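Local coordinates for conserved domain protein (Bacillus anthracis, PDB 3FBQ) that is of unknown function but is built from antiparallel beta sheets, with two regions matching uncharacterised families of the E-set clan, at residues A[170-173]-A[174-177]. Numbering follows the deposited sequence.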
# COMPACT_ATOMS: atom_id res chain seq x y z
N ALA A 170 -9.47 -10.23 -30.65
CA ALA A 170 -10.80 -10.07 -30.06
C ALA A 170 -11.42 -8.69 -30.29
O ALA A 170 -10.80 -7.70 -30.01
CB ALA A 170 -10.79 -10.44 -28.57
N MET A 171 -12.65 -8.62 -30.78
CA MET A 171 -13.18 -7.38 -31.32
C MET A 171 -14.46 -6.99 -30.60
O MET A 171 -15.45 -7.68 -30.73
CB MET A 171 -13.35 -7.51 -32.85
CG MET A 171 -12.07 -8.14 -33.61
SD MET A 171 -12.40 -8.97 -35.27
CE MET A 171 -12.83 -10.68 -34.88
N SER A 172 -14.41 -5.93 -29.78
CA SER A 172 -15.60 -5.36 -29.16
C SER A 172 -16.11 -4.23 -30.01
O SER A 172 -15.53 -3.91 -31.02
CB SER A 172 -15.30 -4.78 -27.79
OG SER A 172 -14.61 -3.53 -27.86
N PRO A 173 -17.19 -3.59 -29.60
CA PRO A 173 -17.71 -2.53 -30.44
C PRO A 173 -16.87 -1.23 -30.39
O PRO A 173 -17.01 -0.33 -31.26
CB PRO A 173 -19.09 -2.26 -29.82
CG PRO A 173 -19.40 -3.50 -29.14
CD PRO A 173 -18.17 -4.02 -28.60
N VAL A 174 -15.98 -1.19 -29.41
CA VAL A 174 -15.39 0.02 -28.94
C VAL A 174 -13.87 -0.12 -29.20
O VAL A 174 -13.15 0.87 -29.41
CB VAL A 174 -15.75 0.10 -27.40
CG1 VAL A 174 -14.64 -0.27 -26.54
CG2 VAL A 174 -16.28 1.42 -27.04
N SER A 175 -13.38 -1.36 -29.22
CA SER A 175 -11.94 -1.62 -29.26
C SER A 175 -11.71 -3.06 -29.70
O SER A 175 -12.65 -3.84 -29.86
CB SER A 175 -11.32 -1.35 -27.89
OG SER A 175 -11.75 -2.35 -26.95
N PHE A 176 -10.45 -3.37 -29.97
CA PHE A 176 -10.06 -4.76 -30.31
C PHE A 176 -8.73 -5.15 -29.73
O PHE A 176 -7.87 -4.30 -29.58
CB PHE A 176 -10.12 -5.02 -31.83
CG PHE A 176 -8.93 -4.51 -32.60
CD1 PHE A 176 -9.02 -3.33 -33.34
CD2 PHE A 176 -7.74 -5.20 -32.61
CE1 PHE A 176 -7.94 -2.86 -34.10
CE2 PHE A 176 -6.66 -4.71 -33.31
CZ PHE A 176 -6.77 -3.55 -34.09
N ILE A 177 -8.51 -6.43 -29.45
CA ILE A 177 -7.27 -6.90 -28.73
C ILE A 177 -6.40 -7.87 -29.49
O ILE A 177 -6.89 -8.85 -30.02
CB ILE A 177 -7.64 -7.59 -27.42
CG1 ILE A 177 -8.52 -6.68 -26.54
CG2 ILE A 177 -6.39 -8.04 -26.69
CD1 ILE A 177 -9.14 -7.41 -25.42
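Ser172 bonds twice to the carbonyl oxygen of Ser175 across the tight turn of the beta hairpin formed by strands 162-171 and 175-184. Ser172 N lies 2.7 Å from Ser175 O, nearly in line with the C=O bond although its N-H is bent (139°), while the hydroxyl reaches the same oxygen from above the carbonyl plane, with Ser172 OG at 2.8 Å from Ser175 O. A chi1 of 75°, placing OG between the backbone N and the carbonyl carbon, turns the hydroxyl in over the turn, where it also accepts from Val174 N at 3.1 Å in a fairly straight bond (162° at the hydrogen). The Val174 N to Ser172 OG bond makes an ST turn. Ser175 OG has a weak hydrogen bond to Tyr24 OH.

Beyond the turn the strands pair regularly. Ala170 N donates to Ile177 O (3.0 Å), and Ile177 N returns a bond to Ala170 O at 2.7 Å; Phe176 CA adds a CA-H...O contact to that oxygen. Met171 and Phe176 form the non-hydrogen-bonded pair: Met171 CG touches Phe176 CB before their ends diverge; the Phe176 ring meets Phe230. Outside the hairpin, Val174 packs on Tyr24 and Phe27 of helix 24-27. One serine hydroxyl, donor and acceptor at once, thus braces the turn from within.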